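Local coordinates for protein amidohydrolase (Thermotoga maritima, PDB 3OOQ) that probably hydrolyses amide or related C-N bonds, perhaps opening the ring of allantoin as an allantoinase does, at residues 57-62 with 334-339; 269-274 with 289-294; 273-278 with 315-320. All coordinates share one frame; numbering follows the deposited sequence.

In the fold
The chain reaches strand 54-64 early, and contact 1 joins this strand to 334-339, the turn leading into helix 338-343 and its first residues, closing a loop of 271 residues. Both other contacts lie within that loop and start from overlapping pieces of chain, sharing P273 and L274. Contact 2 closes a short loop between strand 269-271 and helix 290-297; contact 3 takes the segment just after that strand to helix 315-321. Contacts 1 and 3 meet where F59 packs on T316 and L336 on A319. Contacts 1 and 2 touch through A62 on V270 and I335 on I291. Together they tie the first barrel strand to the late strands and helices of the TIM barrel.

Contact 1: 57-62 with 334-339; sequences PGFVDA and KILTVN
F59 and T337 bring the backbones closest, their CA atoms 5.2 Å apart, where strand 59-61 passes the type I turn K334-T337. V60 N donates to L336 O at 2.8 Å and 163°, nearly along the C=O axis, and F59 CA rests on that same oxygen, L336 O, at 3.5 Å in a CH...O contact. K334 O accepts from both T337 N and N339 N, closing the turn just before helix 338-343, with T337 at the N-cap position. The F59 ring crosses L336 obliquely: L336 CB lies 3.7 Å from F59 CD1, while L336 CD1 stands over the rim of one face. At the ring edge, T337 CG2 comes within 3.6 Å of F59 CD1, and it also meets P57 CG at 3.8 Å. T337 OG1, between N and carbonyl carbon (chi1 51°), bonds L333 O, which leaves the methyl for the strand. Without the ring, as with an alanine here, a gap is likely to open beside L336 CB and T337 CG2, leaving T316 and V112 without their aromatic neighbour. This is the first strand of an amidohydrolase TIM barrel, running on to H63 of the family's His-X-His motif, packed against chain that follows the last barrel strand.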
ATOM      1  N   PRO F  57     -13.042  52.542 -13.913  1.00 20.52           N
ATOM      2  CA  PRO F  57     -12.244  51.634 -14.717  1.00 21.18           C
ATOM      3  C   PRO F  57     -12.579  50.196 -14.297  1.00 20.87           C
ATOM      4  O   PRO F  57     -13.108  49.982 -13.196  1.00 19.49           O
ATOM      5  CB  PRO F  57     -10.804  51.960 -14.300  1.00 21.32           C
ATOM      6  CG  PRO F  57     -10.901  52.492 -12.949  1.00 26.45           C
ATOM      7  CD  PRO F  57     -12.271  53.108 -12.790  1.00 20.92           C
ATOM      8  N   GLY F  58     -12.305  49.223 -15.165  1.00 21.87           N
ATOM      9  CA  GLY F  58     -12.422  47.816 -14.757  1.00 21.64           C
ATOM     10  C   GLY F  58     -11.420  47.530 -13.646  1.00 22.77           C
ATOM     11  O   GLY F  58     -10.295  48.054 -13.669  1.00 22.59           O
ATOM     12  N   PHE F  59     -11.812  46.701 -12.676  1.00 24.11           N
ATOM     13  CA  PHE F  59     -10.880  46.272 -11.621  1.00 25.19           C
ATOM     14  C   PHE F  59      -9.892  45.250 -12.134  1.00 24.97           C
ATOM     15  O   PHE F  59     -10.163  44.527 -13.096  1.00 24.81           O
ATOM     16  CB  PHE F  59     -11.609  45.738 -10.389  1.00 26.13           C
ATOM     17  CG  PHE F  59     -12.526  46.743  -9.748  1.00 26.95           C
ATOM     18  CD1 PHE F  59     -12.054  47.998  -9.389  1.00 27.16           C
ATOM     19  CD2 PHE F  59     -13.862  46.422  -9.484  1.00 27.52           C
ATOM     20  CE1 PHE F  59     -12.893  48.937  -8.790  1.00 27.14           C
ATOM     21  CE2 PHE F  59     -14.713  47.358  -8.887  1.00 27.03           C
ATOM     22  CZ  PHE F  59     -14.226  48.611  -8.531  1.00 28.08           C
ATOM     23  N   VAL F  60      -8.733  45.221 -11.484  1.00 24.43           N
ATOM     24  CA  VAL F  60      -7.599  44.460 -11.954  1.00 23.71           C
ATOM     25  C   VAL F  60      -7.112  43.627 -10.781  1.00 22.83           C
ATOM     26  O   VAL F  60      -6.667  44.167  -9.772  1.00 21.94           O
ATOM     27  CB  VAL F  60      -6.466  45.399 -12.461  1.00 24.17           C
ATOM     28  CG1 VAL F  60      -5.290  44.608 -12.991  1.00 21.53           C
ATOM     29  CG2 VAL F  60      -6.992  46.392 -13.530  1.00 22.59           C
ATOM     30  N   ASP F  61      -7.229  42.312 -10.897  1.00 22.69           N
ATOM     31  CA  ASP F  61      -6.734  41.449  -9.838  1.00 23.55           C
ATOM     32  C   ASP F  61      -5.358  40.928 -10.189  1.00 22.94           C
ATOM     33  O   ASP F  61      -5.197  40.163 -11.147  1.00 23.55           O
ATOM     34  CB  ASP F  61      -7.678  40.277  -9.573  1.00 24.76           C
ATOM     35  CG  ASP F  61      -7.432  39.641  -8.223  1.00 33.93           C
ATOM     36  OD1 ASP F  61      -6.268  39.334  -7.904  1.00 25.74           O
ATOM     37  OD2 ASP F  61      -8.401  39.455  -7.464  1.00 25.88           O
ATOM     38  N   ALA F  62      -4.369  41.341  -9.408  1.00 21.51           N
ATOM     39  CA  ALA F  62      -2.987  40.997  -9.716  1.00 21.80           C
ATOM     40  C   ALA F  62      -2.585  39.518  -9.465  1.00 21.30           C
ATOM     41  O   ALA F  62      -1.486  39.128  -9.803  1.00 20.40           O
ATOM     42  CB  ALA F  62      -2.052  41.932  -8.986  1.00 21.79           C
ATOM     43  N   LYS F 334      -7.632  52.452  -5.515  1.00 21.09           N
ATOM     44  CA  LYS F 334      -6.318  52.371  -6.185  1.00 22.30           C
ATOM     45  C   LYS F 334      -5.723  50.951  -6.127  1.00 21.60           C
ATOM     46  O   LYS F 334      -5.148  50.471  -7.106  1.00 21.03           O
ATOM     47  CB  LYS F 334      -5.303  53.351  -5.573  1.00 23.74           C
ATOM     48  CG  LYS F 334      -5.620  54.817  -5.741  1.00 26.46           C
ATOM     49  CD  LYS F 334      -4.487  55.704  -5.219  1.00 26.24           C
ATOM     50  CE  LYS F 334      -4.857  57.199  -5.375  1.00 28.24           C
ATOM     51  NZ  LYS F 334      -3.677  58.114  -5.255  1.00 28.53           N
ATOM     52  N   ILE F 335      -5.854  50.285  -4.984  1.00 21.49           N
ATOM     53  CA  ILE F 335      -5.288  48.929  -4.855  1.00 21.64           C
ATOM     54  C   ILE F 335      -6.080  47.876  -5.644  1.00 21.58           C
ATOM     55  O   ILE F 335      -5.673  46.701  -5.735  1.00 21.49           O
ATOM     56  CB  ILE F 335      -5.078  48.503  -3.386  1.00 21.98           C
ATOM     57  CG1 ILE F 335      -6.406  48.264  -2.668  1.00 16.87           C
ATOM     58  CG2 ILE F 335      -4.221  49.514  -2.662  1.00 16.28           C
ATOM     59  CD1 ILE F 335      -6.234  47.716  -1.224  1.00 22.95           C
ATOM     60  N   LEU F 336      -7.210  48.303  -6.200  1.00 21.28           N
ATOM     61  CA  LEU F 336      -8.006  47.474  -7.088  1.00 21.90           C
ATOM     62  C   LEU F 336      -7.802  47.792  -8.564  1.00 21.98           C
ATOM     63  O   LEU F 336      -8.282  47.042  -9.439  1.00 22.41           O
ATOM     64  CB  LEU F 336      -9.484  47.589  -6.742  1.00 22.50           C
ATOM     65  CG  LEU F 336      -9.938  46.997  -5.405  1.00 24.80           C
ATOM     66  CD1 LEU F 336     -11.419  47.350  -5.170  1.00 23.52           C
ATOM     67  CD2 LEU F 336      -9.701  45.472  -5.348  1.00 22.72           C
ATOM     68  N   THR F 337      -7.083  48.887  -8.835  1.00 21.32           N
ATOM     69  CA  THR F 337      -6.990  49.453 -10.191  1.00 21.43           C
ATOM     70  C   THR F 337      -5.547  49.790 -10.629  1.00 22.22           C
ATOM     71  O   THR F 337      -4.848  48.929 -11.183  1.00 22.99           O
ATOM     72  CB  THR F 337      -7.944  50.673 -10.338  1.00 21.26           C
ATOM     73  OG1 THR F 337      -7.715  51.570  -9.245  1.00 20.09           O
ATOM     74  CG2 THR F 337      -9.425  50.227 -10.310  1.00 18.99           C
ATOM     75  N   VAL F 338      -5.100  51.024 -10.376  1.00 22.15           N
ATOM     76  CA  VAL F 338      -3.802  51.504 -10.847  1.00 22.36           C
ATOM     77  C   VAL F 338      -2.599  50.787 -10.198  1.00 22.74           C
ATOM     78  O   VAL F 338      -1.620  50.492 -10.873  1.00 23.16           O
ATOM     79  CB  VAL F 338      -3.681  53.074 -10.708  1.00 23.11           C
ATOM     80  CG1 VAL F 338      -3.825  53.536  -9.252  1.00 17.40           C
ATOM     81  CG2 VAL F 338      -2.354  53.597 -11.310  1.00 18.66           C
ATOM     82  N   ASN F 339      -2.663  50.522  -8.897  1.00 22.84           N
ATOM     83  CA  ASN F 339      -1.586  49.765  -8.209  1.00 22.48           C
ATOM     84  C   ASN F 339      -1.350  48.354  -8.790  1.00 22.52           C
ATOM     85  O   ASN F 339      -0.228  48.056  -9.197  1.00 23.60           O
ATOM     86  CB  ASN F 339      -1.838  49.693  -6.698  1.00 22.19           C
ATOM     87  CG  ASN F 339      -1.626  51.019  -5.991  1.00 22.38           C
ATOM     88  OD1 ASN F 339      -1.615  52.077  -6.615  1.00 22.58           O
ATOM     89  ND2 ASN F 339      -1.462  50.968  -4.661  1.00 22.45           N
TER

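Contact 2: 269-274 with 289-294; sequences VVVGPL and ETIAKL
V271 and L294 slide past each other in opposite directions, V271 CG1 meeting L294 CD1 at 3.7 Å. The other methyl of the valine turns to the preceding helical turn: V271 CG2 lies 4.2 Å from I291 CG1, the two side chains crossing at a slant. With chi1 near -54°, V271 has CG1 anti to its carbonyl carbon and CG2 between N and carbonyl carbon, which spreads the two methyls over successive turns of the helix. L274, beyond the end of the strand, also uses both branches. Its CD1 presses on I291 CD1 at 3.7 Å. The methyl of T290 meets both branches of the leucine, L274 CD2 slightly the nearer at 4.0 Å from T290 CG2. The threonine offers only its methyl here, and V271 CB is a more distant neighbour of that methyl. No hydrogen bond crosses this apolar layer.

Strand 269-271, helix 290-297 and strand 301-303 form a beta-alpha-beta unit of the TIM barrel. The helix segment runs back along the strand at 157° with the axes 10.5 Å apart, as an outer helix does against a barrel strand. L303 of the neighbouring strand touches both V271 and L274, and I301 touches L294, bringing the second strand of the unit under the same helix. Past V271 the chain turns through G272 and a cis peptide before P273, and G272 O is bonded to H251 ND1. The other branch of I291, CG2, packs on I335 CD1.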
ATOM      1  N   VAL F 269       3.770  44.289  -2.754  1.00 18.40           N
ATOM      2  CA  VAL F 269       3.060  43.199  -2.121  1.00 18.79           C
ATOM      3  C   VAL F 269       1.622  43.158  -2.621  1.00 20.35           C
ATOM      4  O   VAL F 269       0.893  44.147  -2.508  1.00 20.61           O
ATOM      5  CB  VAL F 269       3.031  43.329  -0.596  1.00 17.14           C
ATOM      6  CG1 VAL F 269       2.388  42.085   0.023  1.00 16.28           C
ATOM      7  CG2 VAL F 269       4.429  43.546  -0.044  1.00 16.44           C
ATOM      8  N   VAL F 270       1.234  42.019  -3.193  1.00 20.35           N
ATOM      9  CA  VAL F 270      -0.164  41.752  -3.514  1.00 20.26           C
ATOM     10  C   VAL F 270      -0.796  41.105  -2.287  1.00 20.56           C
ATOM     11  O   VAL F 270      -0.657  39.896  -2.072  1.00 20.64           O
ATOM     12  CB  VAL F 270      -0.330  40.838  -4.769  1.00 19.35           C
ATOM     13  CG1 VAL F 270      -1.788  40.726  -5.138  1.00 18.57           C
ATOM     14  CG2 VAL F 270       0.440  41.419  -5.967  1.00 18.82           C
ATOM     15  N   VAL F 271      -1.468  41.920  -1.478  1.00 21.07           N
ATOM     16  CA  VAL F 271      -2.087  41.451  -0.230  1.00 21.30           C
ATOM     17  C   VAL F 271      -3.406  40.735  -0.528  1.00 22.24           C
ATOM     18  O   VAL F 271      -3.984  40.896  -1.609  1.00 22.33           O
ATOM     19  CB  VAL F 271      -2.294  42.582   0.827  1.00 21.48           C
ATOM     20  CG1 VAL F 271      -0.997  43.314   1.110  1.00 20.49           C
ATOM     21  CG2 VAL F 271      -3.344  43.592   0.361  1.00 21.04           C
ATOM     22  N   GLY F 272      -3.856  39.924   0.429  1.00 22.25           N
ATOM     23  CA  GLY F 272      -5.045  39.108   0.245  1.00 22.03           C
ATOM     24  C   GLY F 272      -4.663  37.670  -0.080  1.00 21.51           C
ATOM     25  O   GLY F 272      -3.499  37.389  -0.376  1.00 21.37           O
ATOM     26  N   PRO F 273      -5.631  36.744   0.021  1.00 21.33           N
ATOM     27  CA  PRO F 273      -7.009  37.042   0.440  1.00 21.71           C
ATOM     28  C   PRO F 273      -7.071  37.454   1.926  1.00 21.80           C
ATOM     29  O   PRO F 273      -6.315  36.927   2.735  1.00 22.15           O
ATOM     30  CB  PRO F 273      -7.725  35.707   0.223  1.00 21.70           C
ATOM     31  CG  PRO F 273      -6.619  34.650   0.533  1.00 22.59           C
ATOM     32  CD  PRO F 273      -5.340  35.292   0.015  1.00 21.34           C
ATOM     33  N   LEU F 274      -7.969  38.372   2.265  1.00 21.78           N
ATOM     34  CA  LEU F 274      -8.110  38.893   3.635  1.00 23.18           C
ATOM     35  C   LEU F 274      -9.486  38.645   4.277  1.00 24.27           C
ATOM     36  O   LEU F 274      -9.588  38.409   5.484  1.00 24.68           O
ATOM     37  CB  LEU F 274      -7.791  40.396   3.667  1.00 23.44           C
ATOM     38  CG  LEU F 274      -6.344  40.834   3.489  1.00 29.17           C
ATOM     39  CD1 LEU F 274      -6.299  42.345   3.228  1.00 23.59           C
ATOM     40  CD2 LEU F 274      -5.469  40.443   4.701  1.00 22.85           C
ATOM     41  N   GLU F 289      -6.195  44.988   8.776  1.00 28.77           N
ATOM     42  CA  GLU F 289      -5.430  46.188   9.109  1.00 28.82           C
ATOM     43  C   GLU F 289      -4.140  46.345   8.321  1.00 27.91           C
ATOM     44  O   GLU F 289      -3.555  47.433   8.288  1.00 28.35           O
ATOM     45  CB  GLU F 289      -5.093  46.183  10.591  1.00 29.78           C
ATOM     46  CG  GLU F 289      -6.299  46.347  11.492  1.00 44.93           C
ATOM     47  CD  GLU F 289      -5.896  46.672  12.909  1.00 31.49           C
ATOM     48  OE1 GLU F 289      -4.829  46.202  13.352  1.00 45.50           O
ATOM     49  OE2 GLU F 289      -6.642  47.406  13.575  1.00 45.84           O
ATOM     50  N   THR F 290      -3.694  45.259   7.698  1.00 26.92           N
ATOM     51  CA  THR F 290      -2.475  45.265   6.907  1.00 26.16           C
ATOM     52  C   THR F 290      -2.536  46.278   5.742  1.00 24.45           C
ATOM     53  O   THR F 290      -1.530  46.900   5.394  1.00 23.50           O
ATOM     54  CB  THR F 290      -2.107  43.823   6.419  1.00 26.12           C
ATOM     55  OG1 THR F 290      -0.707  43.753   6.152  1.00 45.48           O
ATOM     56  CG2 THR F 290      -2.861  43.438   5.155  1.00 44.38           C
ATOM     57  N   ILE F 291      -3.719  46.455   5.158  1.00 22.98           N
ATOM     58  CA  ILE F 291      -3.876  47.419   4.081  1.00 23.10           C
ATOM     59  C   ILE F 291      -3.399  48.805   4.569  1.00 23.71           C
ATOM     60  O   ILE F 291      -2.444  49.369   4.030  1.00 23.06           O
ATOM     61  CB  ILE F 291      -5.322  47.444   3.538  1.00 23.59           C
ATOM     62  CG1 ILE F 291      -5.623  46.140   2.758  1.00 22.88           C
ATOM     63  CG2 ILE F 291      -5.560  48.696   2.664  1.00 23.26           C
ATOM     64  CD1 ILE F 291      -7.092  45.915   2.454  1.00 23.01           C
ATOM     65  N   ALA F 292      -4.033  49.297   5.624  1.00 24.43           N
ATOM     66  CA  ALA F 292      -3.676  50.568   6.253  1.00 25.33           C
ATOM     67  C   ALA F 292      -2.197  50.620   6.598  1.00 26.07           C
ATOM     68  O   ALA F 292      -1.511  51.601   6.276  1.00 26.60           O
ATOM     69  CB  ALA F 292      -4.512  50.772   7.514  1.00 25.42           C
ATOM     70  N   LYS F 293      -1.705  49.556   7.241  1.00 25.83           N
ATOM     71  CA  LYS F 293      -0.360  49.559   7.768  1.00 26.56           C
ATOM     72  C   LYS F 293       0.665  49.685   6.649  1.00 26.21           C
ATOM     73  O   LYS F 293       1.600  50.485   6.745  1.00 26.70           O
ATOM     74  CB  LYS F 293      -0.095  48.322   8.625  1.00 27.87           C
ATOM     75  CG  LYS F 293      -0.928  48.295   9.891  1.00 33.08           C
ATOM     76  CD  LYS F 293      -0.774  46.996  10.664  1.00 30.58           C
ATOM     77  CE  LYS F 293      -1.359  47.160  12.062  1.00 34.31           C
ATOM     78  NZ  LYS F 293      -0.415  46.650  13.070  1.00 32.87           N
ATOM     79  N   LEU F 294       0.477  48.921   5.586  1.00 24.81           N
ATOM     80  CA  LEU F 294       1.430  48.937   4.488  1.00 24.96           C
ATOM     81  C   LEU F 294       1.347  50.260   3.744  1.00 26.10           C
ATOM     82  O   LEU F 294       2.376  50.868   3.469  1.00 25.63           O
ATOM     83  CB  LEU F 294       1.232  47.732   3.566  1.00 24.28           C
ATOM     84  CG  LEU F 294       1.553  46.388   4.248  1.00 30.66           C
ATOM     85  CD1 LEU F 294       1.353  45.208   3.318  1.00 24.14           C
ATOM     86  CD2 LEU F 294       2.981  46.390   4.793  1.00 24.71           C
TER

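Contact 3: 273-278 with 315-320; sequences PLLTFR and ATVQAA
Q318 OE1 grips two successive backbone amides, those of L274 and L275. L274 N lies 2.7 Å from Q318 OE1, almost straight along the carbonyl direction, with an N-H...O angle of 160°. L275 N reaches Q318 OE1 at 3.1 Å from a more bent position, 20° off the carbonyl plane. The glutamine reaches the loop as an extended rod, CG anti to the backbone N and the chain straight beyond it, and the rod runs alongside L275, whose CB lies 3.9 Å from Q318 CG. L274 CB also rests against Q318 OE1, at 3.5 Å. L275 CD2 adds a loose apolar touch on V317 CG1, 4.4 Å away.

Behind this first shell, Q318 NE2 donates to M304 O, so both ends of the amide are in use and its flip is fixed; donation from NE2 may also polarise OE1 toward its two donors. L275 is the centre of an inverse gamma turn, closed by a weak bond from T276 N to L274 O. Farther out the loop meets a second subunit, another copy of this protein: F314 of that subunit packs on L275, its H307 ring meets F277 at about 85°, and its E71 forms a salt bridge with R278. The arrangement is a loop at the C-terminal end of a TIM-barrel strand, the end where amidohydrolase active sites lie, fastened to helix 315-321 beside a subunit interface.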
ATOM      1  N   PRO F 273      -5.631  36.744   0.021  1.00 21.33           N
ATOM      2  CA  PRO F 273      -7.009  37.042   0.440  1.00 21.71           C
ATOM      3  C   PRO F 273      -7.071  37.454   1.926  1.00 21.80           C
ATOM      4  O   PRO F 273      -6.315  36.927   2.735  1.00 22.15           O
ATOM      5  CB  PRO F 273      -7.725  35.707   0.223  1.00 21.70           C
ATOM      6  CG  PRO F 273      -6.619  34.650   0.533  1.00 22.59           C
ATOM      7  CD  PRO F 273      -5.340  35.292   0.015  1.00 21.34           C
ATOM      8  N   LEU F 274      -7.969  38.372   2.265  1.00 21.78           N
ATOM      9  CA  LEU F 274      -8.110  38.893   3.635  1.00 23.18           C
ATOM     10  C   LEU F 274      -9.486  38.645   4.277  1.00 24.27           C
ATOM     11  O   LEU F 274      -9.588  38.409   5.484  1.00 24.68           O
ATOM     12  CB  LEU F 274      -7.791  40.396   3.667  1.00 23.44           C
ATOM     13  CG  LEU F 274      -6.344  40.834   3.489  1.00 29.17           C
ATOM     14  CD1 LEU F 274      -6.299  42.345   3.228  1.00 23.59           C
ATOM     15  CD2 LEU F 274      -5.469  40.443   4.701  1.00 22.85           C
ATOM     16  N   LEU F 275     -10.535  38.721   3.465  1.00 25.10           N
ATOM     17  CA  LEU F 275     -11.878  38.360   3.889  1.00 25.87           C
ATOM     18  C   LEU F 275     -12.046  36.834   3.855  1.00 26.05           C
ATOM     19  O   LEU F 275     -12.800  36.306   3.044  1.00 26.81           O
ATOM     20  CB  LEU F 275     -12.910  39.019   2.964  1.00 25.85           C
ATOM     21  CG  LEU F 275     -14.389  38.978   3.378  1.00 30.61           C
ATOM     22  CD1 LEU F 275     -14.736  40.119   4.300  1.00 26.22           C
ATOM     23  CD2 LEU F 275     -15.286  39.009   2.161  1.00 26.22           C
ATOM     24  N   THR F 276     -11.353  36.136   4.754  1.00 25.47           N
ATOM     25  CA  THR F 276     -11.242  34.681   4.697  1.00 24.55           C
ATOM     26  C   THR F 276     -10.766  34.107   6.037  1.00 24.03           C
ATOM     27  O   THR F 276     -10.161  34.811   6.845  1.00 24.80           O
ATOM     28  CB  THR F 276     -10.284  34.243   3.561  1.00 25.10           C
ATOM     29  OG1 THR F 276     -10.520  32.873   3.235  1.00 25.10           O
ATOM     30  CG2 THR F 276      -8.782  34.438   3.959  1.00 23.73           C
ATOM     31  N   PHE F 277     -11.036  32.824   6.261  1.00 22.74           N
ATOM     32  CA  PHE F 277     -10.635  32.130   7.485  1.00 22.30           C
ATOM     33  C   PHE F 277      -9.133  31.831   7.508  1.00 21.07           C
ATOM     34  O   PHE F 277      -8.547  31.470   6.486  1.00 20.62           O
ATOM     35  CB  PHE F 277     -11.404  30.816   7.592  1.00 22.15           C
ATOM     36  CG  PHE F 277     -11.211  30.084   8.891  1.00 17.98           C
ATOM     37  CD1 PHE F 277     -11.767  30.567  10.076  1.00 22.31           C
ATOM     38  CD2 PHE F 277     -10.531  28.852   8.913  1.00 22.38           C
ATOM     39  CE1 PHE F 277     -11.626  29.867  11.269  1.00 18.18           C
ATOM     40  CE2 PHE F 277     -10.374  28.137  10.108  1.00 17.66           C
ATOM     41  CZ  PHE F 277     -10.928  28.639  11.285  1.00 22.52           C
ATOM     42  N   ARG F 278      -8.537  31.967   8.683  1.00 20.68           N
ATOM     43  CA  ARG F 278      -7.121  31.662   8.873  1.00 20.88           C
ATOM     44  C   ARG F 278      -6.979  30.152   9.011  1.00 20.63           C
ATOM     45  O   ARG F 278      -6.972  29.614  10.109  1.00 20.76           O
ATOM     46  CB  ARG F 278      -6.578  32.397  10.113  1.00 21.05           C
ATOM     47  CG  ARG F 278      -6.700  33.915  10.016  1.00 22.46           C
ATOM     48  CD  ARG F 278      -6.576  34.597  11.386  1.00 22.63           C
ATOM     49  NE  ARG F 278      -6.755  36.053  11.275  1.00 22.35           N
ATOM     50  CZ  ARG F 278      -7.939  36.670  11.207  1.00 23.52           C
ATOM     51  NH1 ARG F 278      -9.077  35.969  11.230  1.00 22.88           N
ATOM     52  NH2 ARG F 278      -7.993  37.990  11.100  1.00 22.22           N
ATOM     53  N   ALA F 315     -14.776  41.007  -5.259  1.00 21.51           N
ATOM     54  CA  ALA F 315     -13.638  41.895  -5.044  1.00 20.97           C
ATOM     55  C   ALA F 315     -14.031  43.197  -4.319  1.00 21.61           C
ATOM     56  O   ALA F 315     -13.312  43.644  -3.403  1.00 22.03           O
ATOM     57  CB  ALA F 315     -12.944  42.201  -6.363  1.00 20.72           C
ATOM     58  N   THR F 316     -15.156  43.804  -4.720  1.00 21.89           N
ATOM     59  CA  THR F 316     -15.599  45.062  -4.089  1.00 22.74           C
ATOM     60  C   THR F 316     -16.084  44.856  -2.673  1.00 22.76           C
ATOM     61  O   THR F 316     -16.051  45.791  -1.861  1.00 23.50           O
ATOM     62  CB  THR F 316     -16.691  45.821  -4.894  1.00 22.98           C
ATOM     63  OG1 THR F 316     -17.872  45.010  -5.014  1.00 22.04           O
ATOM     64  CG2 THR F 316     -16.166  46.176  -6.280  1.00 20.82           C
ATOM     65  N   VAL F 317     -16.564  43.646  -2.388  1.00 21.96           N
ATOM     66  CA  VAL F 317     -17.043  43.298  -1.060  1.00 21.90           C
ATOM     67  C   VAL F 317     -15.858  43.224  -0.093  1.00 22.08           C
ATOM     68  O   VAL F 317     -15.916  43.780   1.017  1.00 22.92           O
ATOM     69  CB  VAL F 317     -17.844  41.958  -1.036  1.00 22.11           C
ATOM     70  CG1 VAL F 317     -18.365  41.667   0.365  1.00 18.04           C
ATOM     71  CG2 VAL F 317     -19.010  41.993  -2.009  1.00 17.70           C
ATOM     72  N   GLN F 318     -14.789  42.554  -0.524  1.00 21.11           N
ATOM     73  CA  GLN F 318     -13.569  42.475   0.268  1.00 21.23           C
ATOM     74  C   GLN F 318     -12.946  43.867   0.485  1.00 21.63           C
ATOM     75  O   GLN F 318     -12.605  44.224   1.611  1.00 21.78           O
ATOM     76  CB  GLN F 318     -12.537  41.556  -0.386  1.00 21.25           C
ATOM     77  CG  GLN F 318     -11.258  41.495   0.451  1.00 22.49           C
ATOM     78  CD  GLN F 318     -10.214  40.543  -0.074  1.00 21.50           C
ATOM     79  OE1 GLN F 318      -9.615  39.808   0.708  1.00 23.74           O
ATOM     80  NE2 GLN F 318      -9.959  40.561  -1.389  1.00 22.08           N
ATOM     81  N   ALA F 319     -12.806  44.645  -0.585  1.00 21.91           N
ATOM     82  CA  ALA F 319     -12.234  45.996  -0.458  1.00 22.10           C
ATOM     83  C   ALA F 319     -13.058  46.844   0.501  1.00 22.35           C
ATOM     84  O   ALA F 319     -12.524  47.342   1.492  1.00 22.55           O
ATOM     85  CB  ALA F 319     -12.108  46.665  -1.807  1.00 21.52           C
ATOM     86  N   ALA F 320     -14.362  46.964   0.238  1.00 22.57           N
ATOM     87  CA  ALA F 320     -15.270  47.742   1.100  1.00 22.66           C
ATOM     88  C   ALA F 320     -15.136  47.393   2.577  1.00 22.88           C
ATOM     89  O   ALA F 320     -15.051  48.275   3.420  1.00 22.71           O
ATOM     90  CB  ALA F 320     -16.696  47.585   0.647  1.00 22.63           C
TER